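Surface glycan binding protein B (Bacteroides ovatus, PDB 6E57) binds mixed-linkage beta-glucan, probably at the cell surface, as part of the machinery this gut symbiont uses to consume cereal beta-glucan. Local coordinates at residues A[103-109]-A[121-127]. Residues are numbered along the deposited sequence; the frame is centred on the assembly and turned at random.
With EDO (1,2-ethanediol), chain H.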
ATOM      1  N   GLY A 103      -2.572  17.487   5.919  1.00 45.32           N
ATOM      2  CA  GLY A 103      -1.578  16.649   5.254  1.00 44.93           C
ATOM      3  C   GLY A 103      -0.446  16.243   6.183  1.00 44.62           C
ATOM      4  O   GLY A 103      -0.472  16.534   7.383  1.00 44.70           O
ATOM      5  N   THR A 104       0.542  15.553   5.604  1.00 44.02           N
ATOM      6  CA  THR A 104       1.768  15.152   6.281  1.00 43.59           C
ATOM      7  C   THR A 104       2.935  15.876   5.603  1.00 44.14           C
ATOM      8  O   THR A 104       3.047  15.858   4.382  1.00 45.22           O
ATOM      9  CB  THR A 104       1.917  13.625   6.274  1.00 42.64           C
ATOM     10  OG1 THR A 104       0.881  13.104   7.105  1.00 42.68           O
ATOM     11  CG2 THR A 104       3.263  13.144   6.770  1.00 42.06           C
ATOM     12  N   TYR A 105       3.786  16.513   6.414  1.00 45.64           N
ATOM     13  CA  TYR A 105       4.825  17.418   5.936  1.00 46.24           C
ATOM     14  C   TYR A 105       6.185  17.007   6.505  1.00 48.22           C
ATOM     15  O   TYR A 105       6.277  16.575   7.653  1.00 49.04           O
ATOM     16  CB  TYR A 105       4.526  18.854   6.372  1.00 46.75           C
ATOM     17  CG  TYR A 105       3.246  19.427   5.824  1.00 46.71           C
ATOM     18  CD1 TYR A 105       2.035  19.211   6.461  1.00 47.03           C
ATOM     19  CD2 TYR A 105       3.246  20.186   4.666  1.00 46.89           C
ATOM     20  CE1 TYR A 105       0.854  19.734   5.959  1.00 48.49           C
ATOM     21  CE2 TYR A 105       2.076  20.717   4.151  1.00 48.22           C
ATOM     22  CZ  TYR A 105       0.875  20.491   4.800  1.00 49.24           C
ATOM     23  OH  TYR A 105      -0.276  21.019   4.291  1.00 52.85           O
ATOM     24  N   ASN A 106       7.232  17.179   5.695  1.00 48.32           N
ATOM     25  CA  ASN A 106       8.605  17.070   6.161  1.00 50.37           C
ATOM     26  C   ASN A 106       9.021  18.421   6.756  1.00 51.32           C
ATOM     27  O   ASN A 106       8.901  19.452   6.094  1.00 51.14           O
ATOM     28  CB  ASN A 106       9.550  16.628   5.041  1.00 51.83           C
ATOM     29  CG  ASN A 106      10.989  16.537   5.501  1.00 55.06           C
ATOM     30  OD1 ASN A 106      11.656  17.557   5.681  1.00 58.22           O
ATOM     31  ND2 ASN A 106      11.470  15.322   5.700  1.00 56.15           N
ATOM     32  N   LEU A 107       9.502  18.400   8.006  1.00 51.89           N
ATOM     33  CA  LEU A 107      10.011  19.587   8.699  1.00 51.58           C
ATOM     34  C   LEU A 107      11.503  19.397   8.987  1.00 52.45           C
ATOM     35  O   LEU A 107      11.880  18.409   9.611  1.00 52.61           O
ATOM     36  CB  LEU A 107       9.231  19.792  10.002  1.00 51.01           C
ATOM     37  CG  LEU A 107       9.738  20.920  10.903  1.00 52.46           C
ATOM     38  CD1 LEU A 107       9.672  22.262  10.187  1.00 52.18           C
ATOM     39  CD2 LEU A 107       8.953  20.972  12.208  1.00 53.12           C
ATOM     40  N   LYS A 108      12.328  20.342   8.522  1.00 53.11           N
ATOM     41  CA  LYS A 108      13.748  20.413   8.874  1.00 54.84           C
ATOM     42  C   LYS A 108      13.981  21.666   9.721  1.00 54.50           C
ATOM     43  O   LYS A 108      13.492  22.745   9.383  1.00 53.39           O
ATOM     44  CB  LYS A 108      14.638  20.443   7.627  1.00 58.24           C
ATOM     45  CG  LYS A 108      14.818  19.106   6.921  1.00 62.64           C
ATOM     46  CD  LYS A 108      15.628  19.194   5.639  1.00 66.71           C
ATOM     47  CE  LYS A 108      15.531  17.951   4.777  1.00 68.64           C
ATOM     48  NZ  LYS A 108      14.208  17.832   4.117  1.00 67.18           N
ATOM     49  N   ILE A 109      14.726  21.494  10.820  1.00 55.57           N
ATOM     50  CA  ILE A 109      15.157  22.577  11.700  1.00 56.96           C
ATOM     51  C   ILE A 109      16.684  22.672  11.616  1.00 58.87           C
ATOM     52  O   ILE A 109      17.388  21.849  12.192  1.00 58.40           O
ATOM     53  CB  ILE A 109      14.683  22.337  13.149  1.00 57.52           C
ATOM     54  CG1 ILE A 109      13.170  22.107  13.223  1.00 57.43           C
ATOM     55  CG2 ILE A 109      15.129  23.475  14.059  1.00 58.39           C
ATOM     56  CD1 ILE A 109      12.687  21.597  14.561  1.00 57.51           C
ATOM     57  N   ARG A 121      17.658  18.824  12.939  1.00 60.89           N
ATOM     58  CA  ARG A 121      16.571  17.897  13.274  1.00 61.47           C
ATOM     59  C   ARG A 121      15.642  17.785  12.059  1.00 60.94           C
ATOM     60  O   ARG A 121      15.356  18.789  11.407  1.00 62.78           O
ATOM     61  CB  ARG A 121      15.778  18.377  14.495  1.00 60.87           C
ATOM     62  CG  ARG A 121      16.585  18.494  15.782  1.00 63.49           C
ATOM     63  CD  ARG A 121      17.067  17.168  16.347  1.00 64.43           C
ATOM     64  NE  ARG A 121      17.618  17.311  17.693  1.00 66.93           N
ATOM     65  CZ  ARG A 121      18.785  17.886  17.982  1.00 68.24           C
ATOM     66  NH1 ARG A 121      19.583  18.303  17.013  1.00 68.45           N
ATOM     67  NH2 ARG A 121      19.152  18.052  19.242  1.00 69.93           N
ATOM     68  N   GLU A 122      15.185  16.562  11.764  1.00 59.40           N
ATOM     69  CA  GLU A 122      14.250  16.303  10.670  1.00 58.01           C
ATOM     70  C   GLU A 122      13.143  15.370  11.173  1.00 54.71           C
ATOM     71  O   GLU A 122      13.425  14.316  11.727  1.00 56.97           O
ATOM     72  CB  GLU A 122      14.977  15.698   9.467  1.00 58.86           C
ATOM     73  CG  GLU A 122      14.129  15.659   8.203  1.00 61.12           C
ATOM     74  CD  GLU A 122      14.697  14.845   7.050  1.00 61.93           C
ATOM     75  OE1 GLU A 122      13.926  14.525   6.122  1.00 63.39           O
ATOM     76  OE2 GLU A 122      15.904  14.529   7.080  1.00 66.29           O
ATOM     77  N   GLY A 123      11.884  15.772  10.967  1.00 52.47           N
ATOM     78  CA  GLY A 123      10.726  14.994  11.398  1.00 51.93           C
ATOM     79  C   GLY A 123       9.505  15.259  10.535  1.00 50.39           C
ATOM     80  O   GLY A 123       9.555  16.041   9.585  1.00 51.96           O
ATOM     81  N   LEU A 124       8.401  14.585  10.875  1.00 49.17           N
ATOM     82  CA  LEU A 124       7.133  14.736  10.186  1.00 49.25           C
ATOM     83  C   LEU A 124       6.214  15.645  11.011  1.00 49.41           C
ATOM     84  O   LEU A 124       6.267  15.638  12.243  1.00 51.10           O
ATOM     85  CB  LEU A 124       6.500  13.355   9.986  1.00 49.23           C
ATOM     86  CG  LEU A 124       7.278  12.383   9.099  1.00 49.19           C
ATOM     87  CD1 LEU A 124       6.589  11.027   9.060  1.00 48.85           C
ATOM     88  CD2 LEU A 124       7.453  12.935   7.690  1.00 48.83           C
ATOM     89  N   VAL A 125       5.395  16.434  10.305  1.00 48.58           N
ATOM     90  CA  VAL A 125       4.309  17.215  10.891  1.00 48.03           C
ATOM     91  C   VAL A 125       2.998  16.713  10.277  1.00 47.58           C
ATOM     92  O   VAL A 125       2.785  16.832   9.069  1.00 48.15           O
ATOM     93  CB  VAL A 125       4.509  18.725  10.656  1.00 47.18           C
ATOM     94  CG1 VAL A 125       3.261  19.527  10.997  1.00 46.24           C
ATOM     95  CG2 VAL A 125       5.712  19.257  11.421  1.00 48.01           C
ATOM     96  N   VAL A 126       2.135  16.138  11.119  1.00 47.08           N
ATOM     97  CA  VAL A 126       0.854  15.609  10.683  1.00 46.97           C
ATOM     98  C   VAL A 126      -0.227  16.640  11.026  1.00 47.59           C
ATOM     99  O   VAL A 126      -0.356  17.060  12.177  1.00 46.83           O
ATOM    100  CB  VAL A 126       0.569  14.231  11.314  1.00 47.44           C
ATOM    101  CG1 VAL A 126      -0.754  13.647  10.836  1.00 46.48           C
ATOM    102  CG2 VAL A 126       1.706  13.255  11.053  1.00 46.58           C
ATOM    103  N   VAL A 127      -0.985  17.041   9.999  1.00 48.04           N
ATOM    104  CA  VAL A 127      -2.059  18.022  10.113  1.00 47.17           C
ATOM    105  C   VAL A 127      -3.370  17.336   9.706  1.00 47.05           C
ATOM    106  O   VAL A 127      -3.578  17.031   8.531  1.00 47.34           O
ATOM    107  CB  VAL A 127      -1.763  19.267   9.255  1.00 46.12           C
ATOM    108  CG1 VAL A 127      -2.792  20.363   9.475  1.00 46.20           C
ATOM    109  CG2 VAL A 127      -0.357  19.795   9.503  1.00 45.89           C
TER
HETATM  110  C1  EDO H 506      23.739  17.682  18.864  1.00 78.24           C
HETATM  111  O1  EDO H 506      24.856  17.931  19.726  1.00 75.86           O
HETATM  112  C2  EDO H 506      22.617  18.663  19.194  1.00 77.62           C
HETATM  113  O2  EDO H 506      22.192  18.492  20.553  1.00 79.77           O
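Asn106 and Glu122 meet across the two strands through their side chains: ND2 of Asn106 gives a hydrogen bond to OE1 of Glu122 (2.6 Å). The carboxylate oxygen accepts on its anti lone pair, the one turned away from OE2, and lies close to the plane of the amide, although the amide and carboxylate planes are 60° apart. The other end of the amide is used too, since Lys108 NZ donates to Asn106 OD1 at 3.0 Å, arriving from above the carbonyl plane. The lysine chain runs alongside Glu122, CG to CG, and its bend at chi4 (73°) carries NZ towards Asn106 OD1, leaving a long salt bridge of 3.9 Å from NZ to Glu122 OE1. OE2 has a weak, long ion pair with Arg46.

Beneath this polar cluster, 103-109 and 121-127 form the two arms of an antiparallel beta hairpin within a mixed sheet, where strand 75-81 flanks the first arm and strand 53-58 the second. Gly103, Tyr105, Leu107 and Ile109 pair with Val127, Val125, Gly123 and Arg121, and in each pair both N-H groups and both carbonyls are satisfied across the hairpin; Ile109 N to Arg121 O (2.8 Å) is nearly straight at 174°. Of the residues between them, Asn106 makes backbone bonds to Asp82 and Lys108 to Phe80 on one side, Leu124 to Ala52 and Phe54 and Val126 to Ala55 on the other. Thr104 N bonds to Asp213 OD1 and its O to Arg199 NH2.

The buried face is mostly apolar. Leu107 CD2 touches Val125 CG2 at 3.8 Å, and Val127 CG2 approaches Tyr105 CE1 at 3.7 Å, while Val125 O lies at the edge of the tyrosine ring. Tyr105 OH is hydrogen-bonded to Lys101 O, and Arg199 makes a cation-pi contact with the ring.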